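Local coordinates for proteasome accessory factor B/C (PafBC) (Paenarthrobacter aurescens, PDB 6SJ9), which probably regulates transcription in the bacterial DNA damage response, combining winged helix-turn-helix modules with WYL domains, at residues A[98-110]-A[430-442]. Sequence-based numbering, arbitrary orientation.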
loop_
_atom_site.group_PDB
_atom_site.type_symbol
_atom_site.label_atom_id
_atom_site.label_comp_id
_atom_site.label_asym_id
_atom_site.label_seq_id
_atom_site.Cartn_x
_atom_site.Cartn_y
_atom_site.Cartn_z
ATOM N N SER A 98 -5.387 -3.959 -12.360
ATOM C CA SER A 98 -5.593 -4.169 -10.943
ATOM C C SER A 98 -4.285 -4.247 -10.182
ATOM O O SER A 98 -4.222 -3.799 -9.031
ATOM C CB SER A 98 -6.368 -5.471 -10.737
ATOM O OG SER A 98 -7.573 -5.457 -11.495
ATOM N N THR A 99 -3.238 -4.814 -10.800
ATOM C CA THR A 99 -1.957 -4.899 -10.103
ATOM C C THR A 99 -1.298 -3.526 -9.992
ATOM O O THR A 99 -0.821 -3.163 -8.924
ATOM C CB THR A 99 -1.019 -5.877 -10.822
ATOM O OG1 THR A 99 -1.700 -7.116 -11.031
ATOM C CG2 THR A 99 0.250 -6.119 -10.003
ATOM N N VAL A 100 -1.338 -2.726 -11.061
ATOM C CA VAL A 100 -0.840 -1.359 -10.990
ATOM C C VAL A 100 -1.573 -0.595 -9.908
ATOM O O VAL A 100 -0.975 0.082 -9.064
ATOM C CB VAL A 100 -1.031 -0.655 -12.336
ATOM C CG1 VAL A 100 -0.684 0.883 -12.156
ATOM C CG2 VAL A 100 -0.210 -1.307 -13.380
ATOM N N LEU A 101 -2.891 -0.747 -9.894
ATOM C CA LEU A 101 -3.717 -0.065 -8.914
ATOM C C LEU A 101 -3.308 -0.425 -7.499
ATOM O O LEU A 101 -3.505 0.361 -6.568
ATOM C CB LEU A 101 -5.167 -0.425 -9.184
ATOM C CG LEU A 101 -6.161 0.513 -8.576
ATOM C CD1 LEU A 101 -5.937 1.846 -9.201
ATOM C CD2 LEU A 101 -7.487 -0.031 -8.889
ATOM N N LEU A 102 -2.800 -1.639 -7.315
ATOM C CA LEU A 102 -2.345 -2.107 -6.017
ATOM C C LEU A 102 -1.113 -1.350 -5.537
ATOM O O LEU A 102 -1.019 -0.971 -4.365
ATOM C CB LEU A 102 -2.025 -3.588 -6.146
ATOM C CG LEU A 102 -1.466 -4.360 -4.979
ATOM C CD1 LEU A 102 -2.211 -3.950 -3.722
ATOM C CD2 LEU A 102 -1.718 -5.863 -5.296
ATOM N N LEU A 103 -0.193 -1.065 -6.443
ATOM C CA LEU A 103 0.979 -0.290 -6.068
ATOM C C LEU A 103 0.546 1.136 -5.754
ATOM O O LEU A 103 1.020 1.733 -4.795
ATOM C CB LEU A 103 2.020 -0.355 -7.201
ATOM C CG LEU A 103 3.330 0.316 -6.924
ATOM C CD1 LEU A 103 3.900 -0.134 -5.632
ATOM C CD2 LEU A 103 4.307 0.087 -8.133
ATOM N N ALA A 104 -0.389 1.667 -6.548
ATOM C CA ALA A 104 -0.876 3.013 -6.321
ATOM C C ALA A 104 -1.504 3.151 -4.933
ATOM O O ALA A 104 -1.330 4.163 -4.262
ATOM C CB ALA A 104 -1.913 3.363 -7.407
ATOM N N ALA A 105 -2.265 2.160 -4.508
ATOM C CA ALA A 105 -2.901 2.236 -3.194
ATOM C C ALA A 105 -1.866 2.242 -2.103
ATOM O O ALA A 105 -2.054 2.896 -1.065
ATOM C CB ALA A 105 -3.878 1.042 -3.012
ATOM N N GLN A 106 -0.736 1.548 -2.331
ATOM C CA GLN A 106 0.321 1.601 -1.345
ATOM C C GLN A 106 0.935 2.978 -1.280
ATOM O O GLN A 106 1.330 3.449 -0.189
ATOM C CB GLN A 106 1.404 0.573 -1.663
ATOM C CG GLN A 106 0.974 -0.872 -1.473
ATOM C CD GLN A 106 2.169 -1.860 -1.652
ATOM O OE1 GLN A 106 3.172 -1.804 -0.895
ATOM N NE2 GLN A 106 2.048 -2.771 -2.618
ATOM N N LEU A 107 1.081 3.646 -2.437
ATOM C CA LEU A 107 1.654 4.997 -2.352
ATOM C C LEU A 107 0.719 5.941 -1.618
ATOM O O LEU A 107 1.169 6.779 -0.842
ATOM C CB LEU A 107 1.962 5.543 -3.744
ATOM C CG LEU A 107 2.985 4.721 -4.561
ATOM C CD1 LEU A 107 3.406 5.562 -5.734
ATOM C CD2 LEU A 107 4.276 4.241 -3.757
ATOM N N TRP A 108 -0.589 5.841 -1.896
ATOM C CA TRP A 108 -1.554 6.737 -1.272
ATOM C C TRP A 108 -1.470 6.608 0.245
ATOM O O TRP A 108 -1.473 7.605 0.983
ATOM C CB TRP A 108 -2.984 6.397 -1.742
ATOM C CG TRP A 108 -3.971 6.950 -0.744
ATOM C CD1 TRP A 108 -4.683 6.253 0.175
ATOM C CD2 TRP A 108 -4.323 8.333 -0.564
ATOM N NE1 TRP A 108 -5.456 7.111 0.922
ATOM C CE2 TRP A 108 -5.256 8.392 0.483
ATOM C CE3 TRP A 108 -3.916 9.525 -1.176
ATOM C CZ2 TRP A 108 -5.808 9.590 0.945
ATOM C CZ3 TRP A 108 -4.474 10.740 -0.731
ATOM C CH2 TRP A 108 -5.416 10.757 0.330
ATOM N N GLU A 109 -1.427 5.358 0.718
ATOM C CA GLU A 109 -1.392 5.098 2.146
ATOM C C GLU A 109 -0.201 5.785 2.786
ATOM O O GLU A 109 -0.355 6.443 3.821
ATOM C CB GLU A 109 -1.373 3.580 2.379
ATOM C CG GLU A 109 -1.028 3.174 3.792
ATOM C CD GLU A 109 -1.396 1.724 4.079
ATOM O OE1 GLU A 109 -2.570 1.323 3.915
ATOM O OE2 GLU A 109 -0.488 0.966 4.435
ATOM N N ARG A 110 0.982 5.740 2.141
ATOM C CA ARG A 110 2.128 6.456 2.732
ATOM C C ARG A 110 1.899 7.952 2.726
ATOM O O ARG A 110 2.260 8.663 3.680
ATOM C CB ARG A 110 3.446 6.130 2.007
ATOM C CG ARG A 110 3.883 4.678 2.136
ATOM C CD ARG A 110 5.280 4.503 1.666
ATOM N NE ARG A 110 6.242 5.238 2.512
ATOM C CZ ARG A 110 6.790 4.751 3.629
ATOM N NH1 ARG A 110 6.474 3.534 4.062
ATOM N NH2 ARG A 110 7.603 5.500 4.331
ATOM N N ALA A 430 -11.588 6.640 -5.320
ATOM C CA ALA A 430 -11.009 6.891 -6.639
ATOM C C ALA A 430 -9.980 8.020 -6.579
ATOM O O ALA A 430 -8.899 7.906 -7.162
ATOM C CB ALA A 430 -12.111 7.232 -7.648
ATOM N N ALA A 431 -10.293 9.107 -5.858
ATOM C CA ALA A 431 -9.354 10.212 -5.747
ATOM C C ALA A 431 -8.084 9.767 -5.045
ATOM O O ALA A 431 -6.975 10.126 -5.472
ATOM C CB ALA A 431 -9.962 11.406 -4.988
ATOM N N ALA A 432 -8.220 8.997 -3.963
ATOM C CA ALA A 432 -7.024 8.535 -3.241
ATOM C C ALA A 432 -6.125 7.732 -4.161
ATOM O O ALA A 432 -4.907 7.947 -4.222
ATOM C CB ALA A 432 -7.423 7.687 -2.025
ATOM N N LEU A 433 -6.732 6.801 -4.906
ATOM C CA LEU A 433 -5.981 5.953 -5.813
ATOM C C LEU A 433 -5.344 6.764 -6.951
ATOM O O LEU A 433 -4.211 6.471 -7.362
ATOM C CB LEU A 433 -6.909 4.858 -6.356
ATOM C CG LEU A 433 -7.344 3.782 -5.341
ATOM C CD1 LEU A 433 -8.486 3.023 -5.919
ATOM C CD2 LEU A 433 -6.204 2.869 -5.077
ATOM N N LEU A 434 -6.051 7.781 -7.466
ATOM C CA LEU A 434 -5.489 8.640 -8.509
ATOM C C LEU A 434 -4.254 9.356 -8.029
ATOM O O LEU A 434 -3.375 9.689 -8.819
ATOM C CB LEU A 434 -6.490 9.692 -8.970
ATOM C CG LEU A 434 -7.457 9.106 -9.973
ATOM C CD1 LEU A 434 -8.652 10.027 -10.181
ATOM C CD2 LEU A 434 -6.663 8.883 -11.295
ATOM N N THR A 435 -4.197 9.667 -6.750
ATOM C CA THR A 435 -2.987 10.285 -6.249
ATOM C C THR A 435 -1.808 9.336 -6.361
ATOM O O THR A 435 -0.713 9.744 -6.770
ATOM C CB THR A 435 -3.202 10.741 -4.821
ATOM O OG1 THR A 435 -4.269 11.695 -4.858
ATOM C CG2 THR A 435 -1.922 11.436 -4.312
ATOM N N GLY A 436 -2.009 8.061 -6.003
ATOM C CA GLY A 436 -0.930 7.084 -6.143
ATOM C C GLY A 436 -0.593 6.855 -7.608
ATOM O O GLY A 436 0.586 6.736 -7.974
ATOM N N LEU A 437 -1.622 6.850 -8.474
ATOM C CA LEU A 437 -1.363 6.674 -9.886
ATOM C C LEU A 437 -0.617 7.870 -10.462
ATOM O O LEU A 437 0.204 7.704 -11.368
ATOM C CB LEU A 437 -2.682 6.448 -10.652
ATOM C CG LEU A 437 -3.374 5.106 -10.326
ATOM C CD1 LEU A 437 -4.792 5.130 -10.859
ATOM C CD2 LEU A 437 -2.617 3.925 -10.970
ATOM N N ALA A 438 -0.893 9.085 -9.981
ATOM C CA ALA A 438 -0.189 10.225 -10.558
ATOM C C ALA A 438 1.285 10.234 -10.156
ATOM O O ALA A 438 2.146 10.654 -10.944
ATOM C CB ALA A 438 -0.904 11.534 -10.213
HETATM N N MSE A 439 1.604 9.770 -8.955
HETATM C CA MSE A 439 3.014 9.632 -8.593
HETATM C C MSE A 439 3.665 8.561 -9.505
HETATM O O MSE A 439 4.754 8.774 -10.050
HETATM C CB MSE A 439 3.149 9.261 -7.133
HETATM C CG MSE A 439 2.771 10.351 -6.133
HETATM SE SE MSE A 439 3.986 11.926 -6.332
HETATM C CE MSE A 439 5.340 11.549 -5.019
ATOM N N LEU A 440 2.995 7.407 -9.675
ATOM C CA LEU A 440 3.513 6.394 -10.601
ATOM C C LEU A 440 3.679 6.968 -12.003
ATOM O O LEU A 440 4.650 6.656 -12.695
ATOM C CB LEU A 440 2.603 5.155 -10.655
ATOM C CG LEU A 440 2.575 4.332 -9.364
ATOM C CD1 LEU A 440 1.567 3.160 -9.457
ATOM C CD2 LEU A 440 4.001 3.793 -9.072
ATOM N N GLY A 441 2.743 7.816 -12.426
ATOM C CA GLY A 441 2.814 8.422 -13.742
ATOM C C GLY A 441 3.899 9.468 -13.879
ATOM O O GLY A 441 4.294 9.798 -15.001
ATOM N N ASP A 442 4.413 9.967 -12.766
ATOM C CA ASP A 442 5.484 10.947 -12.823
ATOM C C ASP A 442 6.904 10.327 -12.790
ATOM O O ASP A 442 7.881 11.067 -12.811
ATOM C CB ASP A 442 5.276 11.957 -11.680
ATOM C CG ASP A 442 6.047 13.244 -11.890
ATOM O OD1 ASP A 442 5.973 13.757 -13.029
ATOM O OD2 ASP A 442 6.683 13.760 -10.936
#
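Val100 starts the contact, its CG1 set against CD2 of Leu437 at 3.8 Å; the beta-branched valine offers a compact methyl here, and Leu458 of helix 457-469 touches both residues. One residue on, Leu101 extends CD1 to CD1 of Leu437, its CG anti to the backbone N (chi1 -161°), which brings the isobutyl end onto the second helix. Leu103 meets CD2 of Leu440 with its own CD2, the two side chains crossing at a slant. Small residues suit the crossing itself: the methyl of Ala104 is a knob among Leu433, Gly436, Leu437 and Leu440, and Gly436, with no CB to strike Ala104 O, brings its CA within 3.5 Å of that oxygen in a nearly straight CA-H...O contact (166°), consistent with an axis separation of 7.2 Å at a 101° crossing. Leu440 is the reciprocal knob, among Val100, Leu103, Ala104 and Leu107. Ala105 leaves room for CD2 of Leu433, 3.6 Å from CB of Ala105. CD1 of Leu107 packs on CD2 of Leu440. Finally Trp108 turns one indole face to Ala432, whose CB lies 3.4 Å from the five-membered ring's centroid, a CH-pi contact; NE1 of Trp108, buried here, has no hydrogen-bond partner. With no hydrogen bond across it, helix 95-118 meets helix 427-441 of the PafC helix-turn-helix region through close apolar fit rather than polar pairing.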